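Local atomic coordinates of putative hydrolase (Bacteroides ovatus, PDB entry 4HBS), a protein that is of unknown function but, as a putative hydrolase with a five-bladed beta-propeller of the beta-fructosidase clan, may act on glycosidic bonds. Residues Glu25-Arg30 with Val39-Lys44; His220-Gly225 with Pro278-Ala283; Tyr262-Pro267 with Glu284-Ile289. All blocks are in the same frame, centred on the assembly; numbering follows the deposited sequence.

Interaction 1: Glu25-Arg30 with Val39-Lys44; sequences ELMPNR and VYKDLK
Glu25 and Lys41 face each other as an antiparallel hydrogen-bonded pair, exchanging two backbone bonds: Lys41 N reaches Glu25 O at 2.8 Å, and Glu25 N gives the return bond to Lys41 O at 3.0 Å. A third backbone bond, from selenomethionine Met27 N to Val39 O at 2.9 Å, is nearly straight, with 170° at the hydrogen. Between these bonds Leu26 and Tyr40 form the non-hydrogen-bonded pair.

The side chains of Glu25 and Lys41 run alongside each other in the same direction, and their salt bridge is long, with OE2 of Glu25 4.0 Å from NZ of Lys41. The same NZ has another long, weak ion pair with Asp346.

Leu26 and Tyr40 share one face of the hairpin, where CD1 of Leu26 lies over a face of the Tyr40 ring, 3.7 Å from its centroid, in a CH-pi contact. With CG trans to the backbone N (chi1 -171°), Leu26 swings this methyl across to the ring. Replacing Tyr40 by alanine would probably leave the Leu26 methyl without the flat surface it rests on. Beside Glu25 and Lys41, CG of Met27 meets CG of Lys41 at 3.8 Å, and the methyl CD1 of Leu43, from the first turn of the helix, crosses the Glu25 side chain at a slant.

Strands 24-26 and 38-42 make this beta hairpin, with 24-26 at the outer edge of a five-stranded antiparallel sheet. Strand 399-403 follows on the far side of 38-42, where the ring of Phe403 meets Tyr40 and Arg401 forms a salt bridge with Asp42, the N-cap of helix 43-48.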
# COMPACT_ATOMS: atom_id res chain seq x y z
N GLU A 25 -5.11 -7.19 -20.01
CA GLU A 25 -5.76 -8.43 -20.42
C GLU A 25 -7.08 -8.51 -19.67
O GLU A 25 -7.06 -8.60 -18.44
CB GLU A 25 -4.83 -9.62 -20.12
CG GLU A 25 -5.25 -10.95 -20.74
CD GLU A 25 -4.83 -12.15 -19.92
OE1 GLU A 25 -3.61 -12.46 -19.90
OE2 GLU A 25 -5.70 -12.74 -19.24
N LEU A 26 -8.23 -8.42 -20.38
CA LEU A 26 -9.55 -8.44 -19.73
C LEU A 26 -9.76 -9.74 -18.99
O LEU A 26 -9.37 -10.79 -19.48
CB LEU A 26 -10.68 -8.26 -20.77
CG LEU A 26 -12.08 -8.06 -20.21
CD1 LEU A 26 -12.28 -6.66 -19.72
CD2 LEU A 26 -13.09 -8.33 -21.25
N MSE A 27 -10.34 -9.67 -17.78
CA MSE A 27 -10.61 -10.86 -16.97
C MSE A 27 -12.00 -11.32 -17.23
O MSE A 27 -12.87 -10.48 -17.46
CB MSE A 27 -10.40 -10.59 -15.48
CG MSE A 27 -8.96 -10.71 -15.08
SE MSE A 27 -8.72 -10.37 -13.23
CE MSE A 27 -9.40 -11.97 -12.52
N PRO A 28 -12.28 -12.64 -17.18
CA PRO A 28 -13.65 -13.10 -17.46
C PRO A 28 -14.64 -12.70 -16.38
O PRO A 28 -14.23 -12.49 -15.23
CB PRO A 28 -13.49 -14.62 -17.53
CG PRO A 28 -12.31 -14.91 -16.69
CD PRO A 28 -11.38 -13.77 -16.90
N ASN A 29 -15.93 -12.54 -16.76
CA ASN A 29 -17.01 -12.26 -15.81
C ASN A 29 -16.89 -13.35 -14.73
O ASN A 29 -16.99 -14.54 -15.06
CB ASN A 29 -18.41 -12.24 -16.49
CG ASN A 29 -18.66 -13.36 -17.50
OD1 ASN A 29 -18.00 -13.41 -18.55
ND2 ASN A 29 -19.58 -14.28 -17.21
N ARG A 30 -16.54 -12.97 -13.50
CA ARG A 30 -16.25 -13.94 -12.45
C ARG A 30 -17.53 -14.54 -11.88
O ARG A 30 -17.81 -15.72 -12.08
CB ARG A 30 -15.40 -13.32 -11.31
CG ARG A 30 -14.33 -12.27 -11.70
CD ARG A 30 -12.96 -12.61 -11.17
NE ARG A 30 -12.24 -13.56 -12.04
CZ ARG A 30 -11.44 -14.55 -11.62
NH1 ARG A 30 -11.25 -14.77 -10.32
NH2 ARG A 30 -10.83 -15.33 -12.51
N VAL A 39 -12.77 -5.37 -15.71
CA VAL A 39 -11.58 -5.63 -14.90
C VAL A 39 -10.51 -6.20 -15.81
O VAL A 39 -10.79 -7.07 -16.63
CB VAL A 39 -11.89 -6.60 -13.74
CG1 VAL A 39 -10.66 -6.82 -12.87
CG2 VAL A 39 -13.05 -6.10 -12.89
N TYR A 40 -9.26 -5.74 -15.62
CA TYR A 40 -8.13 -6.17 -16.43
C TYR A 40 -6.95 -6.50 -15.59
O TYR A 40 -6.74 -5.86 -14.56
CB TYR A 40 -7.68 -5.04 -17.36
CG TYR A 40 -8.68 -4.61 -18.39
CD1 TYR A 40 -9.67 -3.68 -18.08
CD2 TYR A 40 -8.58 -5.03 -19.71
CE1 TYR A 40 -10.60 -3.27 -19.03
CE2 TYR A 40 -9.50 -4.61 -20.68
CZ TYR A 40 -10.50 -3.73 -20.33
OH TYR A 40 -11.41 -3.32 -21.27
N LYS A 41 -6.10 -7.42 -16.07
CA LYS A 41 -4.81 -7.70 -15.47
C LYS A 41 -3.83 -6.73 -16.14
O LYS A 41 -3.75 -6.76 -17.37
CB LYS A 41 -4.37 -9.15 -15.75
CG LYS A 41 -5.17 -10.23 -15.10
CD LYS A 41 -4.74 -11.62 -15.62
CE LYS A 41 -5.14 -12.76 -14.71
NZ LYS A 41 -5.70 -13.92 -15.46
N ASP A 42 -3.11 -5.88 -15.40
CA ASP A 42 -2.12 -4.99 -16.04
C ASP A 42 -0.82 -5.81 -16.23
O ASP A 42 -0.05 -5.97 -15.27
CB ASP A 42 -1.89 -3.70 -15.22
CG ASP A 42 -1.08 -2.63 -15.94
OD1 ASP A 42 -0.22 -2.99 -16.76
OD2 ASP A 42 -1.32 -1.43 -15.68
N LEU A 43 -0.59 -6.36 -17.45
CA LEU A 43 0.58 -7.20 -17.71
C LEU A 43 1.84 -6.35 -17.84
O LEU A 43 2.93 -6.88 -17.59
CB LEU A 43 0.40 -8.08 -18.94
CG LEU A 43 -0.89 -8.92 -19.02
CD1 LEU A 43 -0.86 -9.81 -20.22
CD2 LEU A 43 -1.11 -9.75 -17.76
N LYS A 44 1.71 -5.05 -18.20
CA LYS A 44 2.85 -4.12 -18.31
C LYS A 44 3.47 -3.92 -16.94
O LYS A 44 4.70 -3.97 -16.81
CB LYS A 44 2.38 -2.76 -18.86
CG LYS A 44 3.48 -1.81 -19.31
CD LYS A 44 2.87 -0.48 -19.78
CE LYS A 44 3.32 -0.06 -21.16
NZ LYS A 44 4.66 0.59 -21.16

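Interaction 2: His220-Gly225 with Pro278-Ala283; sequences HTLGYG and PSTQDA
Leu222 and Tyr224 extend from the loop 220-225 toward the first turn of helix 280-285, where Ala283 receives both. The Leu222 branch CD1 points at the methyl of Ala283, 3.4 Å from its CB, and lies 4.3 Å from CG of Pro278. The other branch, CD2, turns toward Thr280, whose OG1 is 3.8 Å away. The isobutyl group is thus forked, one methyl directed to the alanine and proline and the other to the threonine at the start of the helix.

Tyr224 comes at Pro278 from the opposing direction. Its CG stands opposite the carbonyl carbon across the CA-CB bond (chi1 -72°), and the ring projects so that its phenol oxygen OH arrives 3.4 Å from CG of Pro278. That same OH lies 3.7 Å from CB of Ala283, bringing the polar end of the tyrosine against two apolar groups. The proline meets the ring obliquely.

Thr221 approaches Thr280 at roughly a right angle, its methyl CG2 3.4 Å from OG1. No hydrogen bond joins the two segments, which are held by side-chain packing. Within the second segment, however, the helix start is fixed by Ser279: its OG accepts from Asp282 N at 3.2 Å, an N-terminal capping bond, and gives a weak bond to the Asp282 carboxylate.

Tyr277 stacks on His220 and bonds through its hydroxyl to Leu222 N, tying the same two regions together. The packing belongs to a five-bladed beta-propeller: the loop connects strand 210-218, outermost in one four-stranded antiparallel sheet, to strand 227-230, outermost in the next, and meets the short helix that follows the latter sheet.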
# COMPACT_ATOMS: atom_id res chain seq x y z
N HIS A 220 0.67 5.50 19.38
CA HIS A 220 -0.68 5.03 19.15
C HIS A 220 -0.70 3.59 18.70
O HIS A 220 0.09 3.18 17.85
CB HIS A 220 -1.39 5.89 18.07
CG HIS A 220 -1.58 7.34 18.41
ND1 HIS A 220 -1.27 7.85 19.67
CD2 HIS A 220 -2.05 8.36 17.64
CE1 HIS A 220 -1.54 9.14 19.61
NE2 HIS A 220 -2.00 9.49 18.41
N THR A 221 -1.69 2.87 19.21
CA THR A 221 -1.96 1.47 18.92
C THR A 221 -2.65 1.38 17.54
O THR A 221 -2.35 0.47 16.76
CB THR A 221 -2.78 0.90 20.11
OG1 THR A 221 -1.85 0.40 21.05
CG2 THR A 221 -3.79 -0.19 19.70
N LEU A 222 -3.58 2.32 17.26
CA LEU A 222 -4.32 2.38 16.00
C LEU A 222 -3.44 3.07 14.94
O LEU A 222 -2.70 4.00 15.26
CB LEU A 222 -5.64 3.15 16.19
CG LEU A 222 -6.59 2.62 17.29
CD1 LEU A 222 -7.54 3.71 17.76
CD2 LEU A 222 -7.38 1.42 16.80
N GLY A 223 -3.52 2.60 13.70
CA GLY A 223 -2.71 3.12 12.61
C GLY A 223 -3.36 4.22 11.81
O GLY A 223 -3.44 4.09 10.59
N TYR A 224 -3.83 5.32 12.46
CA TYR A 224 -4.44 6.45 11.74
C TYR A 224 -3.43 7.00 10.76
O TYR A 224 -2.31 7.33 11.18
CB TYR A 224 -4.91 7.56 12.67
CG TYR A 224 -6.15 7.22 13.47
CD1 TYR A 224 -7.40 7.22 12.88
CD2 TYR A 224 -6.07 6.98 14.84
CE1 TYR A 224 -8.56 6.97 13.62
CE2 TYR A 224 -7.21 6.72 15.60
CZ TYR A 224 -8.46 6.70 14.98
OH TYR A 224 -9.60 6.47 15.70
N GLY A 225 -3.77 7.00 9.48
CA GLY A 225 -2.90 7.48 8.42
C GLY A 225 -2.27 6.40 7.55
O GLY A 225 -1.53 6.74 6.62
N PRO A 278 -8.46 8.25 20.75
CA PRO A 278 -9.45 7.37 21.37
C PRO A 278 -8.91 6.03 21.81
O PRO A 278 -7.94 5.54 21.24
CB PRO A 278 -10.48 7.18 20.25
CG PRO A 278 -9.67 7.25 19.03
CD PRO A 278 -8.67 8.33 19.29
N SER A 279 -9.60 5.39 22.76
CA SER A 279 -9.26 4.03 23.14
C SER A 279 -9.64 3.11 21.98
O SER A 279 -10.54 3.47 21.21
CB SER A 279 -10.00 3.62 24.42
OG SER A 279 -11.39 3.53 24.18
N THR A 280 -8.97 1.97 21.83
CA THR A 280 -9.30 1.02 20.74
C THR A 280 -10.81 0.67 20.78
O THR A 280 -11.47 0.69 19.74
CB THR A 280 -8.40 -0.22 20.86
OG1 THR A 280 -7.10 0.16 20.42
CG2 THR A 280 -8.91 -1.40 20.05
N GLN A 281 -11.35 0.40 21.99
CA GLN A 281 -12.77 0.09 22.22
C GLN A 281 -13.65 1.20 21.63
O GLN A 281 -14.61 0.90 20.92
CB GLN A 281 -13.02 -0.05 23.73
CG GLN A 281 -14.42 -0.50 24.13
CD GLN A 281 -14.58 -0.44 25.64
OE1 GLN A 281 -13.88 -1.16 26.39
NE2 GLN A 281 -15.46 0.43 26.14
N ASP A 282 -13.30 2.48 21.90
CA ASP A 282 -14.04 3.63 21.39
C ASP A 282 -13.87 3.82 19.89
O ASP A 282 -14.83 4.19 19.22
CB ASP A 282 -13.66 4.92 22.12
CG ASP A 282 -14.21 4.99 23.53
OD1 ASP A 282 -15.37 4.56 23.74
OD2 ASP A 282 -13.50 5.52 24.41
N ALA A 283 -12.66 3.59 19.34
CA ALA A 283 -12.45 3.72 17.90
C ALA A 283 -13.32 2.69 17.13
O ALA A 283 -13.86 3.02 16.08
CB ALA A 283 -10.98 3.55 17.56

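Interaction 3: Tyr262-Pro267 with Glu284-Ile289; sequences YYVADP and ENSTII
Ser286 OG is gripped from two directions: it accepts a hydrogen bond from Ala265 N at 2.8 Å and is also hydrogen-bonded to Asp282 O, in helix 280-285, which ends just before the serine. The bond from Ala265 is fairly straight, with 159° at the hydrogen. The serine hydroxyl therefore links the last residues of strand 260-265 to the helix end, satisfying a backbone N-H of the strand and engaging a helix carbonyl at once. OG sits near the backbone N of its own residue, opposite the carbonyl carbon (chi1 -41°), a rotation that brings it to both partners.

Side chains of the strand lie beside this hydroxyl. The Val264 methyl CG2 lies 3.5 Å from OG of Ser286, and CB of Ala265 is 3.6 Å from the same oxygen. Ala265 CB also faces the carbonyl of Asn285, its O 3.9 Å away.

Further along the chain Ile288 supplies a purely apolar touch. Its CG2 methyl comes to the edge of the Tyr263 ring, near the ring plane, 4.2 Å from CD2, while the two side chains are set at a slant to each other.

Strand 260-265 lies between strands 245-251 and 271-274 of a five-stranded antiparallel sheet. Phe271, on strand 271-274, touches both Ala265 and Ser286, whereas the backbone of Ile288 hydrogen-bonds with Val246 on strand 245-251 and with Phe332.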
# COMPACT_ATOMS: atom_id res chain seq x y z
N TYR A 262 -9.85 13.33 16.15
CA TYR A 262 -10.40 12.01 15.88
C TYR A 262 -11.91 12.02 15.88
O TYR A 262 -12.52 12.57 16.80
CB TYR A 262 -9.87 11.04 16.97
CG TYR A 262 -8.36 11.10 17.12
CD1 TYR A 262 -7.76 12.04 17.94
CD2 TYR A 262 -7.54 10.27 16.37
CE1 TYR A 262 -6.38 12.16 18.01
CE2 TYR A 262 -6.15 10.36 16.45
CZ TYR A 262 -5.57 11.30 17.29
OH TYR A 262 -4.21 11.43 17.39
N TYR A 263 -12.53 11.41 14.86
CA TYR A 263 -13.98 11.28 14.76
C TYR A 263 -14.34 10.07 15.61
O TYR A 263 -13.99 8.93 15.25
CB TYR A 263 -14.40 11.13 13.29
CG TYR A 263 -15.84 11.44 12.96
CD1 TYR A 263 -16.41 12.67 13.28
CD2 TYR A 263 -16.57 10.59 12.13
CE1 TYR A 263 -17.70 13.01 12.87
CE2 TYR A 263 -17.88 10.90 11.74
CZ TYR A 263 -18.43 12.12 12.09
OH TYR A 263 -19.71 12.43 11.72
N VAL A 264 -14.90 10.32 16.80
CA VAL A 264 -15.22 9.29 17.78
C VAL A 264 -16.68 9.44 18.19
O VAL A 264 -17.19 10.56 18.27
CB VAL A 264 -14.23 9.31 18.98
CG1 VAL A 264 -14.13 10.67 19.62
CG2 VAL A 264 -14.57 8.25 20.03
N ALA A 265 -17.35 8.30 18.42
CA ALA A 265 -18.77 8.20 18.72
C ALA A 265 -19.07 8.11 20.21
O ALA A 265 -18.52 7.24 20.90
CB ALA A 265 -19.35 6.98 18.03
N ASP A 266 -20.00 8.97 20.69
CA ASP A 266 -20.48 8.99 22.08
C ASP A 266 -21.33 7.71 22.34
O ASP A 266 -21.65 7.00 21.38
CB ASP A 266 -21.31 10.29 22.32
N PRO A 267 -21.72 7.39 23.61
CA PRO A 267 -22.55 6.17 23.83
C PRO A 267 -23.94 6.23 23.15
O PRO A 267 -24.51 5.17 22.84
CB PRO A 267 -22.68 6.08 25.35
CG PRO A 267 -22.40 7.45 25.85
CD PRO A 267 -21.44 8.08 24.89
N GLU A 284 -13.50 1.46 17.68
CA GLU A 284 -14.32 0.42 17.05
C GLU A 284 -15.84 0.75 17.11
O GLU A 284 -16.56 0.43 16.16
CB GLU A 284 -14.04 -0.94 17.70
CG GLU A 284 -12.67 -1.47 17.34
CD GLU A 284 -12.35 -2.86 17.85
OE1 GLU A 284 -13.27 -3.71 17.89
OE2 GLU A 284 -11.16 -3.12 18.15
N ASN A 285 -16.30 1.43 18.18
CA ASN A 285 -17.71 1.88 18.28
C ASN A 285 -18.01 3.00 17.27
O ASN A 285 -19.17 3.24 16.94
CB ASN A 285 -18.05 2.38 19.71
CG ASN A 285 -17.91 1.35 20.80
OD1 ASN A 285 -18.19 0.16 20.59
ND2 ASN A 285 -17.51 1.77 21.99
N SER A 286 -16.94 3.71 16.80
CA SER A 286 -16.99 4.82 15.85
C SER A 286 -16.69 4.39 14.40
O SER A 286 -16.09 5.15 13.64
CB SER A 286 -15.95 5.87 16.27
OG SER A 286 -15.95 6.02 17.68
N THR A 287 -17.09 3.15 14.01
CA THR A 287 -16.88 2.66 12.65
C THR A 287 -17.60 3.59 11.64
O THR A 287 -18.74 3.98 11.90
CB THR A 287 -17.33 1.19 12.50
OG1 THR A 287 -16.94 0.72 11.22
CG2 THR A 287 -18.84 0.99 12.67
N ILE A 288 -16.93 3.97 10.52
CA ILE A 288 -17.54 4.85 9.52
C ILE A 288 -18.11 4.04 8.32
O ILE A 288 -18.63 4.66 7.41
CB ILE A 288 -16.61 6.02 9.07
CG1 ILE A 288 -15.37 5.55 8.27
CG2 ILE A 288 -16.20 6.85 10.28
CD1 ILE A 288 -14.74 6.62 7.49
N ILE A 289 -18.08 2.70 8.38
CA ILE A 289 -18.69 1.80 7.36
C ILE A 289 -19.91 1.16 8.06
O ILE A 289 -20.05 1.36 9.27
CB ILE A 289 -17.67 0.76 6.82
CG1 ILE A 289 -16.99 -0.05 7.96
CG2 ILE A 289 -16.64 1.45 5.98
CD1 ILE A 289 -16.33 -1.30 7.53

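Interaction 1 comes first along the chain and stands apart, its centre about 37 Å from the centres of both interactions 2 and 3. It lies on the opposite side of the chain's centre from interaction 2. Interactions 2 and 3 are neighbours, with centres about 10 Å apart, and their segments alternate in sequence. Both use helix 280-285, interaction 2 its beginning and interaction 3 its end. They also touch directly through Tyr262, which packs on Pro278 and Tyr224 and probably hydrogen-bonds to His220. Together they join the helix to a loop between two propeller sheets and to strand 260-265, whereas interaction 1 forms the hairpin edge of a different sheet.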